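Local coordinates for PGRP-Hd - Peptidoglycan recognition protein homologue (Alvinella pompejana, PDB 3EP1) that probably recognises bacterial peptidoglycan in innate immunity, with a fold related to that of N-acetylmuramoyl-L-alanine amidases, at residues A[68-72]-A[73-77]; A[122-126]-A[127-131]. One frame throughout, in Å; residues are numbered along the deposited sequence.

Contact 1 (A[68-72]-A[73-77])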
loop_
_atom_site.group_PDB
_atom_site.type_symbol
_atom_site.label_atom_id
_atom_site.label_comp_id
_atom_site.label_asym_id
_atom_site.label_seq_id
_atom_site.Cartn_x
_atom_site.Cartn_y
_atom_site.Cartn_z
ATOM N N ASP A 68 21.626 6.446 -14.800
ATOM C CA ASP A 68 22.691 6.649 -15.780
ATOM C C ASP A 68 23.911 5.776 -15.490
ATOM O O ASP A 68 24.480 5.154 -16.394
ATOM C CB ASP A 68 23.124 8.115 -15.793
ATOM C CG ASP A 68 22.088 9.021 -16.410
ATOM O OD1 ASP A 68 22.243 10.255 -16.287
ATOM O OD2 ASP A 68 21.124 8.509 -17.020
ATOM N N ALA A 69 24.304 5.745 -14.220
ATOM C CA ALA A 69 25.449 4.965 -13.781
ATOM C C ALA A 69 25.202 3.479 -13.999
ATOM O O ALA A 69 26.106 2.737 -14.387
ATOM C CB ALA A 69 25.729 5.232 -12.303
ATOM N N ASP A 70 23.973 3.042 -13.758
ATOM C CA ASP A 70 23.654 1.639 -13.929
ATOM C C ASP A 70 23.662 1.234 -15.399
ATOM O O ASP A 70 24.126 0.148 -15.735
ATOM C CB ASP A 70 22.311 1.331 -13.260
ATOM C CG ASP A 70 22.365 1.517 -11.742
ATOM O OD1 ASP A 70 21.345 1.303 -11.064
ATOM O OD2 ASP A 70 23.438 1.882 -11.224
ATOM N N PHE A 71 23.157 2.098 -16.274
ATOM C CA PHE A 71 23.168 1.798 -17.700
ATOM C C PHE A 71 24.622 1.636 -18.149
ATOM O O PHE A 71 24.972 0.645 -18.780
ATOM C CB PHE A 71 22.514 2.926 -18.514
ATOM C CG PHE A 71 21.012 2.876 -18.539
ATOM C CD1 PHE A 71 20.345 1.681 -18.779
ATOM C CD2 PHE A 71 20.265 4.033 -18.382
ATOM C CE1 PHE A 71 18.956 1.641 -18.865
ATOM C CE2 PHE A 71 18.879 4.001 -18.467
ATOM C CZ PHE A 71 18.224 2.803 -18.711
ATOM N N LYS A 72 25.463 2.605 -17.799
ATOM C CA LYS A 72 26.878 2.572 -18.175
ATOM C C LYS A 72 27.569 1.263 -17.827
ATOM O O LYS A 72 28.435 0.797 -18.564
ATOM C CB LYS A 72 27.641 3.713 -17.509
ATOM C CG LYS A 72 27.403 5.081 -18.113
ATOM C CD LYS A 72 28.354 6.092 -17.485
ATOM C CE LYS A 72 28.042 6.353 -15.998
ATOM N NZ LYS A 72 26.947 7.368 -15.780
ATOM N N GLU A 73 27.187 0.673 -16.699
ATOM C CA GLU A 73 27.789 -0.580 -16.268
ATOM C C GLU A 73 27.193 -1.804 -16.946
ATOM O O GLU A 73 27.612 -2.925 -16.675
ATOM C CB GLU A 73 27.663 -0.726 -14.754
ATOM C CG GLU A 73 28.449 0.306 -13.973
ATOM C CD GLU A 73 28.236 0.171 -12.481
ATOM O OE1 GLU A 73 28.486 -0.936 -11.946
ATOM O OE2 GLU A 73 27.813 1.166 -11.847
ATOM N N GLY A 74 26.206 -1.594 -17.814
ATOM C CA GLY A 74 25.599 -2.709 -18.517
ATOM C C GLY A 74 24.277 -3.251 -17.990
ATOM O O GLY A 74 23.766 -4.237 -18.520
ATOM N N ASN A 75 23.716 -2.633 -16.953
ATOM C CA ASN A 75 22.442 -3.097 -16.411
ATOM C C ASN A 75 21.281 -2.708 -17.328
ATOM O O ASN A 75 21.383 -1.755 -18.108
ATOM C CB ASN A 75 22.212 -2.522 -15.005
ATOM C CG ASN A 75 23.212 -3.048 -13.987
ATOM O OD1 ASN A 75 23.335 -4.253 -13.797
ATOM N ND2 ASN A 75 23.928 -2.147 -13.332
ATOM N N ASP A 76 20.180 -3.449 -17.229
ATOM C CA ASP A 76 18.992 -3.193 -18.035
ATOM C C ASP A 76 18.224 -1.942 -17.603
ATOM O O ASP A 76 17.314 -1.506 -18.303
ATOM C CB ASP A 76 18.015 -4.376 -17.953
ATOM C CG ASP A 76 18.568 -5.646 -18.564
ATOM O OD1 ASP A 76 19.409 -5.547 -19.478
ATOM O OD2 ASP A 76 18.139 -6.742 -18.143
ATOM N N ASP A 77 18.584 -1.383 -16.448
ATOM C CA ASP A 77 17.897 -0.216 -15.900
ATOM C C ASP A 77 18.487 0.051 -14.521
ATOM O O ASP A 77 19.400 -0.654 -14.099
ATOM C CB ASP A 77 16.396 -0.536 -15.792
ATOM C CG ASP A 77 15.557 0.645 -15.329
ATOM O OD1 ASP A 77 15.999 1.804 -15.447
ATOM O OD2 ASP A 77 14.429 0.398 -14.861
#

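Contact 2 (A[122-126]-A[127-131])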
loop_
_atom_site.group_PDB
_atom_site.type_symbol
_atom_site.label_atom_id
_atom_site.label_comp_id
_atom_site.label_asym_id
_atom_site.label_seq_id
_atom_site.Cartn_x
_atom_site.Cartn_y
_atom_site.Cartn_z
ATOM N N LYS A 122 25.679 6.764 11.250
ATOM C CA LYS A 122 24.403 7.300 11.714
ATOM C C LYS A 122 23.198 6.475 11.267
ATOM O O LYS A 122 23.087 6.097 10.100
ATOM C CB LYS A 122 24.206 8.726 11.197
ATOM C CG LYS A 122 25.261 9.719 11.619
ATOM C CD LYS A 122 25.064 11.052 10.896
ATOM C CE LYS A 122 25.220 10.900 9.381
ATOM N NZ LYS A 122 25.124 12.211 8.684
ATOM N N GLU A 123 22.284 6.221 12.195
ATOM C CA GLU A 123 21.078 5.481 11.865
ATOM C C GLU A 123 20.241 6.361 10.948
ATOM O O GLU A 123 20.373 7.586 10.978
ATOM C CB GLU A 123 20.287 5.162 13.128
ATOM C CG GLU A 123 20.925 4.089 13.966
ATOM C CD GLU A 123 20.224 3.894 15.292
ATOM O OE1 GLU A 123 20.675 3.013 16.057
ATOM O OE2 GLU A 123 19.234 4.619 15.568
ATOM N N PRO A 124 19.375 5.751 10.118
ATOM C CA PRO A 124 18.526 6.514 9.201
ATOM C C PRO A 124 17.445 7.298 9.941
ATOM O O PRO A 124 16.982 6.877 11.007
ATOM C CB PRO A 124 17.932 5.429 8.310
ATOM C CG PRO A 124 17.816 4.286 9.234
ATOM C CD PRO A 124 19.151 4.307 9.936
ATOM N N SER A 125 17.040 8.427 9.365
ATOM C CA SER A 125 16.005 9.266 9.965
ATOM C C SER A 125 14.759 8.440 10.219
ATOM O O SER A 125 14.559 7.392 9.601
ATOM C CB SER A 125 15.656 10.437 9.041
ATOM O OG SER A 125 15.069 9.994 7.828
ATOM N N GLN A 126 13.916 8.914 11.124
ATOM C CA GLN A 126 12.690 8.206 11.440
ATOM C C GLN A 126 11.775 8.245 10.232
ATOM O O GLN A 126 11.004 7.316 9.993
ATOM C CB GLN A 126 11.990 8.855 12.632
ATOM C CG GLN A 126 10.738 8.128 13.070
ATOM C CD GLN A 126 11.031 6.743 13.620
ATOM O OE1 GLN A 126 11.782 6.594 14.590
ATOM N NE2 GLN A 126 10.437 5.722 13.007
ATOM N N ALA A 127 11.868 9.333 9.470
ATOM C CA ALA A 127 11.042 9.512 8.284
ATOM C C ALA A 127 11.318 8.431 7.253
ATOM O O ALA A 127 10.403 7.953 6.594
ATOM C CB ALA A 127 11.293 10.885 7.682
ATOM N N LEU A 128 12.589 8.060 7.122
ATOM C CA LEU A 128 13.010 7.039 6.172
ATOM C C LEU A 128 12.509 5.666 6.619
ATOM O O LEU A 128 12.032 4.877 5.806
ATOM C CB LEU A 128 14.540 7.047 6.044
ATOM C CG LEU A 128 15.176 6.207 4.932
ATOM C CD1 LEU A 128 16.581 6.721 4.657
ATOM C CD2 LEU A 128 15.204 4.742 5.322
ATOM N N GLN A 129 12.617 5.385 7.912
ATOM C CA GLN A 129 12.149 4.112 8.454
ATOM C C GLN A 129 10.661 3.893 8.228
ATOM O O GLN A 129 10.249 2.809 7.828
ATOM C CB GLN A 129 12.427 4.032 9.947
ATOM C CG GLN A 129 13.865 3.738 10.292
ATOM C CD GLN A 129 14.093 3.726 11.784
ATOM O OE1 GLN A 129 13.377 3.057 12.528
ATOM N NE2 GLN A 129 15.096 4.467 12.233
ATOM N N ASP A 130 9.855 4.920 8.496
ATOM C CA ASP A 130 8.410 4.811 8.321
ATOM C C ASP A 130 8.043 4.559 6.865
ATOM O O ASP A 130 7.126 3.793 6.587
ATOM C CB ASP A 130 7.708 6.076 8.821
ATOM C CG ASP A 130 7.918 6.305 10.308
ATOM O OD1 ASP A 130 8.159 7.462 10.704
ATOM O OD2 ASP A 130 7.843 5.330 11.086
ATOM N N ALA A 131 8.753 5.207 5.944
ATOM C CA ALA A 131 8.491 5.021 4.518
ATOM C C ALA A 131 8.834 3.578 4.182
ATOM O O ALA A 131 8.099 2.901 3.466
ATOM C CB ALA A 131 9.345 5.976 3.683
HETATM O O HOH W 1 17.037 5.509 14.653
HETATM O O HOH W 2 10.658 3.382 13.683
HETATM O O HOH W 3 12.851 3.981 15.510
#

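Contact 1 (A[68-72]-A[73-77])
Phe71 and Asp77 lie side by side and point the same way where a Schellman motif ends helix 59-72. Ring and carboxylate planes are turned 27° apart, and Phe71 CZ stands 4.1 Å from Asp77 OD1. With Phe71 CG anti to its carbonyl carbon (chi1 -81°), the ring follows the departing chain, its edge meeting two backbone oxygens: CD1 is 3.7 Å from Asn75 O, and CE1 is 3.6 Å from Asp76 O. The carboxylate is held from elsewhere, OD1 by Gln67 NE2 and OD2 in a salt bridge with Arg8.

The turn itself rests on Gly74, whose positive phi swings the chain off the helix; a side chain there would press on the preceding carbonyl. Gly74 N bonds to Phe71 O, reaching it from above the carbonyl plane. Glu73 runs back along the last turn, with CG 3.4 Å from Ala69 O, while its backbone N donates to that same oxygen. Asp70 turns its OD1 to the backbone N of Lys79. Asp70 O takes Asn75 N at 3.1 Å, which with Gly74 N to Phe71 O makes the two backbone bonds of the motif, and Asn75 ND2 adds a weak bond to Asp70 O at 3.3 Å.

Contact 2 (A[122-126]-A[127-131])
Ala127 sets its CB 3.9 Å from Ser125 OG in the first turn of helix 126-141, where Ser125 is the N-cap. Leu128 N follows with the capping bond, donating to Ser125 OG at 3.2 Å. A chi1 of 65° places that hydroxyl between the serine's own N and carbonyl carbon, facing the helix start; OG is also hydrogen-bonded to Gln86 O. The leucine's two methyls both approach Pro124 CB, CD1 at 4.1 Å, and its side chain also touches Ile84 and Phe119.

Gln129 crosses Pro124 at about a right angle. Its NE2 donates to Pro124 O at 3.3 Å from above the carbonyl plane, the oxygen lying in the plane of the amide, and a water joins NE2 to Glu123 OE2. Two further waters lie between Gln129 OE1 and the amide of Gln126, one doubtfully close to Gln126 NE2. A leucine in place of Gln129 would probably leave Pro124 O without this donor and break the water link to Glu123.

Asp130 closes the turn: its N bonds to Gln126 O, and its OD2 receives Gln126 NE2 at 3.3 Å from above the carboxylate plane. Ser125 and Gln129 thus tie loop to helix, while Gln126 and Asp130 bridge one helical turn. Asp130 OD1 lies only 2.9 Å from Gln126 O, an uncomfortable approach of two acceptors that the NE2 bond to OD2 probably offsets in part.

In the fold
Contact 1 finishes a helix and contact 2 starts one, on opposite sides of the chain's centre, with centres 28 Å apart and nearest atoms about 17 Å apart. Both are partly buried, and they share no helix or strand: 68-77 leads from helix 59-72 into the loop before strand 82-84, whereas 122-131 leads from the loop after strand 110-115 into helix 126-141. At the helix end Arg17 takes up Phe71 O, and Arg8 and Arg18 pair with the loop carboxylates of Asp77 and Asp76. The helix start instead has one N-H capped by a serine hydroxyl, uses waters along its polar flank, and buries Pro124 and Leu128 against helix 160-167 and strand 82-84 respectively.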